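Local structure of putative citrate lyase (Ralstonia eutropha, 3QQW) at residues 40-45 with 49-54; 163-168 with 216-221. The protein belongs to the HpcH/HpaI aldolase family and is probably a magnesium-dependent enzyme with (S)-citramalyl-CoA lyase activity. One frame throughout, in Å; residues are numbered along the deposited sequence.

Contact 1: 40-45 with 49-54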
loop_
_atom_site.group_PDB
_atom_site.type_symbol
_atom_site.label_atom_id
_atom_site.label_comp_id
_atom_site.label_asym_id
_atom_site.label_seq_id
_atom_site.Cartn_x
_atom_site.Cartn_y
_atom_site.Cartn_z
ATOM N N ASP C 40 12.137 29.389 26.189
ATOM C CA ASP C 40 13.114 29.351 27.305
ATOM C C ASP C 40 13.683 27.946 27.503
ATOM O O ASP C 40 14.833 27.810 27.882
ATOM C CB ASP C 40 12.481 29.815 28.630
ATOM C CG ASP C 40 12.015 31.251 28.656
ATOM O OD1 ASP C 40 12.354 32.016 27.701
ATOM O OD2 ASP C 40 11.307 31.622 29.616
ATOM N N LEU C 41 12.863 26.904 27.254
ATOM C CA LEU C 41 13.273 25.521 27.398
ATOM C C LEU C 41 14.249 25.155 26.266
ATOM O O LEU C 41 15.148 24.341 26.501
ATOM C CB LEU C 41 12.033 24.629 27.424
ATOM C CG LEU C 41 12.216 23.190 27.880
ATOM C CD1 LEU C 41 12.667 23.117 29.331
ATOM C CD2 LEU C 41 10.956 22.378 27.616
ATOM N N GLN C 42 14.131 25.827 25.060
ATOM C CA GLN C 42 15.077 25.660 23.949
ATOM C C GLN C 42 16.441 26.224 24.353
ATOM O O GLN C 42 17.474 25.725 23.913
ATOM C CB GLN C 42 14.587 26.358 22.685
ATOM C CG GLN C 42 13.453 25.645 21.972
ATOM C CD GLN C 42 12.995 26.360 20.715
ATOM O OE1 GLN C 42 12.648 27.559 20.709
ATOM N NE2 GLN C 42 12.854 25.589 19.649
ATOM N N VAL C 43 16.441 27.261 25.212
ATOM C CA VAL C 43 17.671 27.880 25.689
ATOM C C VAL C 43 18.322 26.922 26.686
ATOM O O VAL C 43 19.537 26.729 26.652
ATOM C CB VAL C 43 17.401 29.293 26.276
ATOM C CG1 VAL C 43 18.660 29.888 26.854
ATOM C CG2 VAL C 43 16.834 30.215 25.201
ATOM N N GLU C 44 17.493 26.283 27.529
ATOM C CA GLU C 44 17.933 25.344 28.557
ATOM C C GLU C 44 18.467 24.032 27.951
ATOM O O GLU C 44 19.526 23.572 28.339
ATOM C CB GLU C 44 16.759 25.048 29.507
ATOM C CG GLU C 44 17.142 24.284 30.771
ATOM C CD GLU C 44 16.000 23.737 31.604
ATOM O OE1 GLU C 44 14.984 24.449 31.765
ATOM O OE2 GLU C 44 16.146 22.619 32.149
ATOM N N TYR C 45 17.722 23.442 27.030
ATOM C CA TYR C 45 18.017 22.159 26.407
ATOM C C TYR C 45 18.907 22.250 25.180
ATOM O O TYR C 45 19.559 21.271 24.821
ATOM C CB TYR C 45 16.698 21.504 25.937
ATOM C CG TYR C 45 15.798 20.838 26.963
ATOM C CD1 TYR C 45 16.101 20.867 28.322
ATOM C CD2 TYR C 45 14.636 20.168 26.563
ATOM C CE1 TYR C 45 15.267 20.245 29.261
ATOM C CE2 TYR C 45 13.810 19.525 27.486
ATOM C CZ TYR C 45 14.128 19.562 28.830
ATOM O OH TYR C 45 13.271 18.931 29.701
ATOM N N PHE C 49 14.684 20.615 19.996
ATOM C CA PHE C 49 13.280 20.592 19.625
ATOM C C PHE C 49 12.871 21.944 19.039
ATOM O O PHE C 49 13.418 22.993 19.424
ATOM C CB PHE C 49 12.379 20.217 20.817
ATOM C CG PHE C 49 12.270 21.276 21.894
ATOM C CD1 PHE C 49 13.255 21.406 22.873
ATOM C CD2 PHE C 49 11.159 22.108 21.960
ATOM C CE1 PHE C 49 13.132 22.362 23.883
ATOM C CE2 PHE C 49 11.050 23.077 22.963
ATOM C CZ PHE C 49 12.029 23.186 23.924
ATOM N N ASP C 50 11.919 21.901 18.094
ATOM C CA ASP C 50 11.317 23.078 17.514
ATOM C C ASP C 50 10.054 23.429 18.299
ATOM O O ASP C 50 9.485 22.576 18.960
ATOM C CB ASP C 50 10.985 22.847 16.040
ATOM C CG ASP C 50 12.171 22.796 15.112
ATOM O OD1 ASP C 50 13.241 23.373 15.467
ATOM O OD2 ASP C 50 12.023 22.247 14.002
ATOM N N VAL C 51 9.612 24.686 18.227
ATOM C CA VAL C 51 8.388 25.106 18.900
ATOM C C VAL C 51 7.371 25.483 17.838
ATOM O O VAL C 51 7.662 26.291 16.965
ATOM C CB VAL C 51 8.654 26.261 19.888
ATOM C CG1 VAL C 51 7.361 26.778 20.500
ATOM C CG2 VAL C 51 9.618 25.828 20.976
ATOM N N THR C 52 6.179 24.910 17.903
ATOM C CA THR C 52 5.102 25.320 17.024
ATOM C C THR C 52 4.115 26.132 17.834
ATOM O O THR C 52 3.536 25.636 18.801
ATOM C CB THR C 52 4.421 24.143 16.278
ATOM O OG1 THR C 52 5.419 23.383 15.616
ATOM C CG2 THR C 52 3.420 24.626 15.244
ATOM N N CYS C 53 3.960 27.393 17.459
ATOM C CA CYS C 53 2.975 28.295 18.054
ATOM C C CYS C 53 1.683 27.967 17.396
ATOM O O CYS C 53 1.525 28.118 16.179
ATOM C CB CYS C 53 3.366 29.753 17.862
ATOM S SG CYS C 53 5.041 30.127 18.405
ATOM N N ASP C 54 0.833 27.327 18.157
ATOM C CA ASP C 54 -0.410 26.820 17.642
ATOM C C ASP C 54 -1.476 27.915 17.508
ATOM O O ASP C 54 -1.861 28.471 18.506
ATOM C CB ASP C 54 -0.890 25.686 18.541
ATOM C CG ASP C 54 -1.822 24.727 17.831
ATOM O OD1 ASP C 54 -2.276 25.058 16.703
ATOM O OD2 ASP C 54 -2.105 23.656 18.396
#

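Contact 2: 163-168 with 216-221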
loop_
_atom_site.group_PDB
_atom_site.type_symbol
_atom_site.label_atom_id
_atom_site.label_comp_id
_atom_site.label_asym_id
_atom_site.label_seq_id
_atom_site.Cartn_x
_atom_site.Cartn_y
_atom_site.Cartn_z
ATOM N N GLN C 163 1.534 13.417 -4.437
ATOM C CA GLN C 163 1.400 14.673 -5.167
ATOM C C GLN C 163 1.762 15.842 -4.227
ATOM O O GLN C 163 2.521 16.729 -4.604
ATOM C CB GLN C 163 -0.018 14.785 -5.708
ATOM C CG GLN C 163 -0.157 15.695 -6.864
ATOM C CD GLN C 163 -1.406 15.323 -7.598
ATOM O OE1 GLN C 163 -2.520 15.378 -7.055
ATOM N NE2 GLN C 163 -1.243 14.874 -8.833
ATOM N N ILE C 164 1.283 15.784 -2.974
ATOM C CA ILE C 164 1.590 16.783 -1.944
ATOM C C ILE C 164 3.113 16.812 -1.712
ATOM O O ILE C 164 3.701 17.881 -1.733
ATOM C CB ILE C 164 0.787 16.488 -0.638
ATOM C CG1 ILE C 164 -0.710 16.821 -0.824
ATOM C CG2 ILE C 164 1.381 17.212 0.570
ATOM C CD1 ILE C 164 -1.658 16.350 0.272
ATOM N N ALA C 165 3.753 15.645 -1.571
ATOM C CA ALA C 165 5.194 15.533 -1.324
ATOM C C ALA C 165 6.063 16.149 -2.448
ATOM O O ALA C 165 7.224 16.476 -2.215
ATOM C CB ALA C 165 5.574 14.082 -1.120
ATOM N N GLU C 166 5.501 16.349 -3.632
ATOM C CA GLU C 166 6.218 16.938 -4.744
ATOM C C GLU C 166 6.123 18.459 -4.770
ATOM O O GLU C 166 6.843 19.084 -5.553
ATOM C CB GLU C 166 5.683 16.355 -6.068
ATOM C CG GLU C 166 6.250 14.972 -6.322
ATOM C CD GLU C 166 6.783 14.763 -7.715
ATOM O OE1 GLU C 166 7.045 15.771 -8.410
ATOM O OE2 GLU C 166 7.063 13.593 -8.058
ATOM N N LEU C 167 5.252 19.045 -3.916
ATOM C CA LEU C 167 5.042 20.477 -3.866
ATOM C C LEU C 167 6.265 21.198 -3.295
ATOM O O LEU C 167 6.999 20.601 -2.504
ATOM C CB LEU C 167 3.773 20.826 -3.082
ATOM C CG LEU C 167 2.468 20.383 -3.756
ATOM C CD1 LEU C 167 1.301 20.556 -2.813
ATOM C CD2 LEU C 167 2.224 21.148 -5.051
ATOM N N PRO C 168 6.530 22.456 -3.732
ATOM C CA PRO C 168 7.739 23.158 -3.263
ATOM C C PRO C 168 7.700 23.609 -1.812
ATOM O O PRO C 168 6.640 23.920 -1.264
ATOM C CB PRO C 168 7.811 24.394 -4.189
ATOM C CG PRO C 168 6.390 24.650 -4.605
ATOM C CD PRO C 168 5.790 23.269 -4.731
ATOM N N LEU C 216 9.933 10.400 2.365
ATOM C CA LEU C 216 11.299 9.958 2.107
ATOM C C LEU C 216 11.610 9.899 0.614
ATOM O O LEU C 216 12.730 10.220 0.235
ATOM C CB LEU C 216 11.610 8.625 2.791
ATOM C CG LEU C 216 11.538 8.635 4.318
ATOM C CD1 LEU C 216 11.750 7.269 4.852
ATOM C CD2 LEU C 216 12.505 9.641 4.933
ATOM N N ALA C 217 10.618 9.585 -0.230
ATOM C CA ALA C 217 10.806 9.577 -1.689
ATOM C C ALA C 217 11.112 10.970 -2.226
ATOM O O ALA C 217 11.692 11.086 -3.293
ATOM C CB ALA C 217 9.565 9.035 -2.379
ATOM N N ASN C 218 10.735 12.017 -1.485
ATOM C CA ASN C 218 10.889 13.402 -1.935
ATOM C C ASN C 218 11.786 14.264 -1.032
ATOM O O ASN C 218 11.670 15.486 -1.050
ATOM C CB ASN C 218 9.492 14.026 -2.036
ATOM C CG ASN C 218 8.735 13.484 -3.205
ATOM O OD1 ASN C 218 8.967 13.883 -4.341
ATOM N ND2 ASN C 218 7.867 12.519 -2.973
ATOM N N GLY C 219 12.667 13.630 -0.266
ATOM C CA GLY C 219 13.589 14.328 0.635
ATOM C C GLY C 219 12.880 15.175 1.671
ATOM O O GLY C 219 13.303 16.296 1.965
ATOM N N ILE C 220 11.771 14.653 2.196
ATOM C CA ILE C 220 10.961 15.319 3.211
ATOM C C ILE C 220 11.031 14.483 4.473
ATOM O O ILE C 220 11.054 13.258 4.399
ATOM C CB ILE C 220 9.495 15.536 2.707
ATOM C CG1 ILE C 220 9.469 16.549 1.526
ATOM C CG2 ILE C 220 8.570 15.992 3.812
ATOM C CD1 ILE C 220 8.223 16.496 0.724
ATOM N N VAL C 221 11.078 15.151 5.624
ATOM C CA VAL C 221 11.096 14.500 6.916
ATOM C C VAL C 221 9.663 14.022 7.272
ATOM O O VAL C 221 8.734 14.841 7.329
ATOM C CB VAL C 221 11.687 15.440 8.015
ATOM C CG1 VAL C 221 11.413 14.909 9.419
ATOM C CG2 VAL C 221 13.177 15.656 7.798
HETATM O O HOH W 1 6.163 12.060 -5.422
#

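Contact 1: 40-45 with 49-54
Gln42 and Phe49 mark the closest backbone approach between helix segment 40-45 and strand 49-54, whose axes run antiparallel at 178° and come within 9.3 Å of each other. Phe49 fills much of the gap. Its chi1 of 71° holds the ring between its own backbone N and carbonyl carbon, and there Gln42 lays its CG over one face, 3.8 Å from the ring centroid, as a CH-pi contact. Leu41 meets the rim instead, with CB 3.8 Å from Phe49 CZ, while Tyr45 brings CD2 within 3.8 Å of Phe49 CE1. A flat, wide side chain suits this place because three helix residues can pack against it. The long chain of Gln42, extended beyond CG, passes the ring and carries its amide to the backbone of Phe49, where NE2 donates to Phe49 O at 2.7 Å along a nearly straight path, 167° at the hydrogen. The acceptor lies in the amide plane. This is the return limb of a beta-alpha-beta unit in the TIM barrel: strand 25-29, helix 32-45, then strand 49-54 parallel to the first. Gln42 NE2 also bonds Arg84 O, so one amide ties the helix to the backbone of Phe49 and to that of Arg84, just ahead of strand 85-88. Flanking that amide, the branched Val51 sets CG2 3.4 Å from Gln42 CD, an apolar cover for a buried polar group. Asp50 points away from the helix, and its carboxylate forms salt bridges with Arg84 and Arg251. Leu41, Tyr45 and Phe49 all touch Ile260, which brings helix 260-267 against the same apolar cluster.

Contact 2: 163-168 with 216-221
Ala165 faces Asn218 where a turn meets the loop that follows helix 202-217, their CA atoms 6.1 Å apart. It lies in a type I beta turn from Ile164 to Leu167, closed by Leu167 N bonding Ile164 O at 2.9 Å. The small methyl of Ala165 allows a close approach: CB packs 3.3 Å from Asn218 ND2, and Ile220 CD1 reaches within 4.0 Å of the same CB. Next, Glu166 starts away from the other segment, but with chi1 at -78° its CG comes alongside Asn218 OD1 at 3.5 Å. Its carboxylate, turned 56° from the asparagine amide, takes a hydrogen bond from a water through OE2; that water accepts one from Asn218 ND2 at 3.0 Å. Asn218 ND2 also donates to Ala214 O in the last turn of helix 202-217, which ties the amide back to its own helix. From there the loop continues through Gly219 toward strand 221-224. Beneath them, Ile164 and Ile220 both pack on Ile170 and Leu173 of strand 170-175, Leu167 rests on helix 123-139, and Leu216 and Ala217 touch a second subunit.

Overall arrangement
Contact 1 and contact 2 lie on opposite sides of the chain's centre, their own centres about 26 Å apart, and share no helix or strand. Both belong to one eight-stranded parallel barrel, contact 1 as helix on strand, contact 2 as the loops leading from helices into strands 170-175 and 221-224. Contact 1 is buried, so aromatic and aliphatic packing combines there with a direct amide-to-backbone bond. Contact 2 is partly buried and brings together a turn and a loop separated by 47 intervening residues; small and aliphatic groups meet there, while its two polar side chains are bridged by a water. The side chains of Val51 and of Arg88, predicted to bind substrate, are about 10 Å apart, whereas contact 2 is remote from the predicted sites.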